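Local coordinates for EscD/YscD/HrpQ family type III secretion system inner membrane ring protein (Pseudomonas aeruginosa, PDB 6UID) that forms part of the inner membrane ring of the type III secretion system, its cytoplasmic domain probably meeting the sorting platform, at residues G29-Q34 with I44-L49; F9-N14 with G91-T96. All blocks are in the same frame, centred on the assembly; numbering follows the deposited sequence.

Interaction 1 of 2, residues G29-Q34 with I44-L49; sequences GSDPLQ and IAAVHL
S30 and A45 meet through a backbone bond, S30 N to A45 O at 2.9 Å with an N-H...O angle of 159°, where two loops at one end of an FHA-like beta sandwich come together. The next carbonyl along is used as well: D31 N donates to A46 O at 3.3 Å. Successive carbonyls of one loop thus hold successive N-H groups of the other, and the CA of G29 slips in against the same A46 oxygen. The hydroxyl of S30 adds a side-chain approach to this pairing, its OG lying 3.1 Å from I44 O with A45 O also near.

Apolar contacts close the outer part. CB of D31 abuts CB of A46 at 3.7 Å, while Q34 crosses V47 at about a right angle, Q34 CB resting on V47 CG2 at 3.5 Å. A chi1 of -179° lays CG of D31 beside its carbonyl carbon and turns the carboxylate back to its own loop. There OD1 accepts from L33 N, completing an Asx turn, and OD2 receives the amide of Q34, NE2 to OD2 2.9 Å.

Further out, H48 shapes the second loop, consistent with the structural histidine of FHA domains. H48 and L49 face L28 together in a classic beta bulge. The imidazole bridges two backbone groups, NE2 reaching C90 O and ND1 accepting from A45 N at 3.1 Å, while I44 CD1 sits 3.8 Å above the ring plane, over its centre.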
loop_
_atom_site.group_PDB
_atom_site.type_symbol
_atom_site.label_atom_id
_atom_site.label_comp_id
_atom_site.label_asym_id
_atom_site.label_seq_id
_atom_site.Cartn_x
_atom_site.Cartn_y
_atom_site.Cartn_z
ATOM N N GLY A 29 -7.706 -5.307 -3.963
ATOM C CA GLY A 29 -8.551 -6.112 -3.097
ATOM C C GLY A 29 -8.631 -7.546 -3.564
ATOM O O GLY A 29 -8.042 -7.932 -4.577
ATOM N N SER A 30 -9.435 -8.327 -2.848
ATOM C CA SER A 30 -9.538 -9.752 -3.130
ATOM C C SER A 30 -10.672 -10.123 -4.071
ATOM O O SER A 30 -10.735 -11.286 -4.482
ATOM C CB SER A 30 -9.725 -10.524 -1.821
ATOM O OG SER A 30 -10.884 -10.075 -1.158
ATOM N N ASP A 31 -11.568 -9.190 -4.403
ATOM C CA ASP A 31 -12.709 -9.478 -5.269
ATOM C C ASP A 31 -12.388 -9.044 -6.692
ATOM O O ASP A 31 -12.317 -7.829 -6.960
ATOM C CB ASP A 31 -13.935 -8.725 -4.756
ATOM C CG ASP A 31 -15.184 -8.991 -5.588
ATOM O OD1 ASP A 31 -15.098 -9.710 -6.613
ATOM O OD2 ASP A 31 -16.260 -8.471 -5.198
ATOM N N PRO A 32 -12.241 -9.978 -7.642
ATOM C CA PRO A 32 -11.893 -9.581 -9.011
ATOM C C PRO A 32 -12.966 -8.769 -9.727
ATOM O O PRO A 32 -12.633 -8.100 -10.713
ATOM C CB PRO A 32 -11.610 -10.917 -9.713
ATOM C CG PRO A 32 -12.286 -11.937 -8.899
ATOM C CD PRO A 32 -12.348 -11.440 -7.489
ATOM N N LEU A 33 -14.222 -8.767 -9.261
ATOM C CA LEU A 33 -15.218 -7.889 -9.874
ATOM C C LEU A 33 -14.970 -6.422 -9.534
ATOM O O LEU A 33 -15.344 -5.539 -10.317
ATOM C CB LEU A 33 -16.626 -8.274 -9.429
ATOM C CG LEU A 33 -17.317 -9.367 -10.252
ATOM C CD1 LEU A 33 -16.445 -10.578 -10.391
ATOM C CD2 LEU A 33 -18.622 -9.752 -9.580
ATOM N N GLN A 34 -14.330 -6.144 -8.388
ATOM C CA GLN A 34 -14.195 -4.792 -7.867
ATOM C C GLN A 34 -12.766 -4.288 -7.846
ATOM O O GLN A 34 -12.558 -3.086 -7.617
ATOM C CB GLN A 34 -14.737 -4.736 -6.435
ATOM C CG GLN A 34 -16.191 -5.148 -6.307
ATOM C CD GLN A 34 -16.725 -4.862 -4.927
ATOM O OE1 GLN A 34 -17.013 -3.709 -4.586
ATOM N NE2 GLN A 34 -16.809 -5.894 -4.105
ATOM N N ILE A 44 -7.384 -9.725 3.466
ATOM C CA ILE A 44 -7.587 -8.717 2.425
ATOM C C ILE A 44 -9.074 -8.602 2.103
ATOM O O ILE A 44 -9.706 -9.575 1.664
ATOM C CB ILE A 44 -6.802 -9.079 1.159
ATOM C CG1 ILE A 44 -5.294 -9.094 1.410
ATOM C CG2 ILE A 44 -7.174 -8.123 0.023
ATOM C CD1 ILE A 44 -4.685 -7.706 1.705
ATOM N N ALA A 45 -9.615 -7.394 2.220
ATOM C CA ALA A 45 -11.016 -7.145 1.942
ATOM C C ALA A 45 -11.299 -7.164 0.440
ATOM O O ALA A 45 -10.398 -7.011 -0.390
ATOM C CB ALA A 45 -11.438 -5.804 2.535
ATOM N N ALA A 46 -12.584 -7.317 0.103
ATOM C CA ALA A 46 -13.011 -7.307 -1.298
ATOM C C ALA A 46 -12.466 -6.088 -2.036
ATOM O O ALA A 46 -11.886 -6.206 -3.132
ATOM C CB ALA A 46 -14.532 -7.342 -1.376
ATOM N N VAL A 47 -12.621 -4.906 -1.427
ATOM C CA VAL A 47 -11.883 -3.698 -1.798
ATOM C C VAL A 47 -11.119 -3.268 -0.558
ATOM O O VAL A 47 -11.710 -2.810 0.434
ATOM C CB VAL A 47 -12.785 -2.576 -2.328
ATOM C CG1 VAL A 47 -11.957 -1.350 -2.687
ATOM C CG2 VAL A 47 -13.554 -3.058 -3.553
ATOM N N HIS A 48 -9.808 -3.442 -0.604
ATOM C CA HIS A 48 -8.949 -3.224 0.546
ATOM C C HIS A 48 -8.368 -1.819 0.595
ATOM O O HIS A 48 -8.200 -1.256 1.687
ATOM C CB HIS A 48 -7.806 -4.246 0.481
ATOM C CG HIS A 48 -7.073 -4.401 1.772
ATOM N ND1 HIS A 48 -7.567 -5.154 2.818
ATOM C CD2 HIS A 48 -5.892 -3.899 2.184
ATOM C CE1 HIS A 48 -6.723 -5.079 3.832
ATOM N NE2 HIS A 48 -5.696 -4.338 3.473
ATOM N N LEU A 49 -8.024 -1.259 -0.560
ATOM C CA LEU A 49 -7.351 0.024 -0.666
ATOM C C LEU A 49 -7.710 0.629 -2.014
ATOM O O LEU A 49 -7.789 -0.086 -3.014
ATOM C CB LEU A 49 -5.842 -0.199 -0.566
ATOM C CG LEU A 49 -4.929 1.025 -0.623
ATOM C CD1 LEU A 49 -5.212 1.931 0.546
ATOM C CD2 LEU A 49 -3.465 0.580 -0.620
#

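Interaction 2 of 2, residues F9-N14 with G91-T96; sequences FYSGLN and GPLRWT. Unlike the reference sequence in segment 91-96: T96 (reference Ala).
F9 and W95 form an antiparallel, non-hydrogen-bonded pair, and both send their side chains to the same face of the sheet. CD1 of F9 lies 3.9 Å from CB of W95 and 3.8 Å from CD1 of L93, so the ring meets a methylene and a methyl obliquely. Its chi1 of -63° sets CG beside the backbone nitrogen and brings the ring to these two partners. The tryptophan indole itself leads away, toward L49 and L51 of strand 49-54.

The backbone N of Y10 donates to R94 O at 2.9 Å, and the tyrosine ring runs along the strand with its edge turned to W95 CA and T96. There Y10 CE1 approaches T96 CG2 at 3.6 Å; T96 differs from the reference sequence. Outside partners hold both polar ends, Y10 OH bonding to P105 O and T96 OG1 to A86 O.

The pairing ends at S11, whose side chain takes over from the backbone. A chi1 of 56° tucks OG between the backbone nitrogen and the carbonyl carbon, and in this position it accepts from R94 N, 3.0 Å from OG at an N-H...O angle of 167°. CB of S11 also comes within 3.3 Å of P92 O. A water bonds to S11 OG at 2.7 Å.

S11 OG thus takes the place that Y10 O, 5.1 Å from R94 N, would have had in the F9-W95 register. Here the strands part: strand 5-9 leaves the sheet for its loop to strand 18-21, beside strand 93-98, in a beta sandwich of the FHA type.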
loop_
_atom_site.group_PDB
_atom_site.type_symbol
_atom_site.label_atom_id
_atom_site.label_comp_id
_atom_site.label_asym_id
_atom_site.label_seq_id
_atom_site.Cartn_x
_atom_site.Cartn_y
_atom_site.Cartn_z
ATOM N N PHE A 9 4.657 -5.222 -4.660
ATOM C CA PHE A 9 4.072 -5.827 -3.474
ATOM C C PHE A 9 5.093 -6.641 -2.698
ATOM O O PHE A 9 5.945 -7.314 -3.281
ATOM C CB PHE A 9 2.869 -6.689 -3.861
ATOM C CG PHE A 9 1.773 -5.895 -4.469
ATOM C CD1 PHE A 9 1.080 -4.969 -3.724
ATOM C CD2 PHE A 9 1.459 -6.028 -5.798
ATOM C CE1 PHE A 9 0.079 -4.200 -4.290
ATOM C CE2 PHE A 9 0.454 -5.269 -6.374
ATOM C CZ PHE A 9 -0.242 -4.362 -5.605
ATOM N N TYR A 10 5.014 -6.548 -1.366
ATOM C CA TYR A 10 5.935 -7.198 -0.438
ATOM C C TYR A 10 5.167 -8.015 0.602
ATOM O O TYR A 10 5.546 -8.052 1.794
ATOM C CB TYR A 10 6.792 -6.167 0.288
ATOM C CG TYR A 10 7.701 -5.340 -0.569
ATOM C CD1 TYR A 10 7.248 -4.208 -1.204
ATOM C CD2 TYR A 10 9.039 -5.652 -0.696
ATOM C CE1 TYR A 10 8.105 -3.429 -1.959
ATOM C CE2 TYR A 10 9.901 -4.886 -1.450
ATOM C CZ TYR A 10 9.439 -3.771 -2.063
ATOM O OH TYR A 10 10.299 -2.996 -2.825
ATOM N N SER A 11 4.053 -8.606 0.204
ATOM C CA SER A 11 3.250 -9.378 1.131
ATOM C C SER A 11 2.384 -10.386 0.394
ATOM O O SER A 11 2.023 -10.212 -0.775
ATOM C CB SER A 11 2.351 -8.453 1.959
ATOM O OG SER A 11 1.545 -7.650 1.142
ATOM N N GLY A 12 2.025 -11.443 1.125
ATOM C CA GLY A 12 1.034 -12.389 0.663
ATOM C C GLY A 12 1.500 -13.171 -0.553
ATOM O O GLY A 12 2.696 -13.317 -0.819
ATOM N N LEU A 13 0.531 -13.640 -1.329
ATOM C CA LEU A 13 0.819 -14.352 -2.572
ATOM C C LEU A 13 1.208 -13.417 -3.703
ATOM O O LEU A 13 1.579 -13.883 -4.790
ATOM C CB LEU A 13 -0.357 -15.251 -2.977
ATOM C CG LEU A 13 -0.658 -16.360 -1.969
ATOM C CD1 LEU A 13 -1.896 -17.114 -2.396
ATOM C CD2 LEU A 13 0.511 -17.313 -1.836
ATOM N N ASN A 14 1.168 -12.117 -3.469
ATOM C CA ASN A 14 1.640 -11.127 -4.418
ATOM C C ASN A 14 3.089 -10.720 -4.184
ATOM O O ASN A 14 3.581 -9.835 -4.878
ATOM C CB ASN A 14 0.757 -9.870 -4.369
ATOM C CG ASN A 14 -0.710 -10.168 -4.664
ATOM O OD1 ASN A 14 -1.431 -10.665 -3.795
ATOM N ND2 ASN A 14 -1.154 -9.855 -5.871
ATOM N N GLY A 91 -2.925 -2.964 6.907
ATOM C CA GLY A 91 -3.087 -4.293 7.462
ATOM C C GLY A 91 -2.082 -5.261 6.860
ATOM O O GLY A 91 -0.877 -4.989 6.837
ATOM N N PRO A 92 -2.556 -6.392 6.331
ATOM C CA PRO A 92 -1.616 -7.368 5.767
ATOM C C PRO A 92 -0.856 -6.861 4.559
ATOM O O PRO A 92 0.211 -7.399 4.247
ATOM C CB PRO A 92 -2.504 -8.564 5.395
ATOM C CG PRO A 92 -3.879 -8.036 5.361
ATOM C CD PRO A 92 -3.955 -6.843 6.252
ATOM N N LEU A 93 -1.364 -5.858 3.856
ATOM C CA LEU A 93 -0.748 -5.440 2.608
ATOM C C LEU A 93 0.469 -4.557 2.869
ATOM O O LEU A 93 0.397 -3.589 3.646
ATOM C CB LEU A 93 -1.751 -4.650 1.785
ATOM C CG LEU A 93 -1.241 -4.040 0.484
ATOM C CD1 LEU A 93 -0.873 -5.121 -0.491
ATOM C CD2 LEU A 93 -2.297 -3.120 -0.076
ATOM N N ARG A 94 1.592 -4.901 2.237
ATOM C CA ARG A 94 2.793 -4.075 2.244
ATOM C C ARG A 94 3.183 -3.786 0.796
ATOM O O ARG A 94 3.247 -4.710 -0.029
ATOM C CB ARG A 94 3.948 -4.755 2.977
ATOM C CG ARG A 94 3.607 -5.178 4.399
ATOM C CD ARG A 94 4.700 -4.821 5.424
ATOM N NE ARG A 94 5.903 -5.643 5.321
ATOM C CZ ARG A 94 6.923 -5.596 6.184
ATOM N NH1 ARG A 94 7.966 -6.392 5.993
ATOM N NH2 ARG A 94 6.907 -4.755 7.242
ATOM N N TRP A 95 3.430 -2.521 0.487
ATOM C CA TRP A 95 3.691 -2.142 -0.893
ATOM C C TRP A 95 4.511 -0.868 -0.940
ATOM O O TRP A 95 4.642 -0.147 0.056
ATOM C CB TRP A 95 2.375 -1.942 -1.661
ATOM C CG TRP A 95 1.481 -0.828 -1.162
ATOM C CD1 TRP A 95 0.661 -0.860 -0.071
ATOM C CD2 TRP A 95 1.292 0.448 -1.764
ATOM N NE1 TRP A 95 -0.021 0.321 0.036
ATOM C CE2 TRP A 95 0.342 1.141 -0.995
ATOM C CE3 TRP A 95 1.833 1.078 -2.889
ATOM C CZ2 TRP A 95 -0.075 2.435 -1.313
ATOM C CZ3 TRP A 95 1.412 2.354 -3.217
ATOM C CH2 TRP A 95 0.484 3.041 -2.414
ATOM N N THR A 96 5.074 -0.583 -2.110
ATOM C CA THR A 96 5.659 0.715 -2.376
ATOM C C THR A 96 5.455 1.042 -3.845
ATOM O O THR A 96 5.058 0.185 -4.644
ATOM C CB THR A 96 7.139 0.754 -2.018
ATOM O OG1 THR A 96 7.538 2.133 -1.922
ATOM C CG2 THR A 96 7.944 0.016 -3.061
HETATM O O HOH W 1 -0.931 -8.715 1.243
#

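Overall arrangement
The centres of interactions 1 and 2 lie about 13 Å apart, and along the chain both segments of 29-34 with 44-49 fall between 9-14 and 91-96. Interaction 1 ties loops beside strands 24-29 and 49-54 of the mixed sheet; interaction 2 joins the end of strand 5-9 to strand 93-98 of the antiparallel sheet. Between the sheets, L49 CD2 lies 3.5 Å from W95 NE1 and 3.9 Å from L93 CD2; at the end of the sandwich, loop meets loop, I44 CD1 3.8 Å from P92 CG. The chain of 44-49 thus runs on from the loop pairing to L49 between the sheets, consistent with one compact FHA-like domain in PscD's cytoplasmic part.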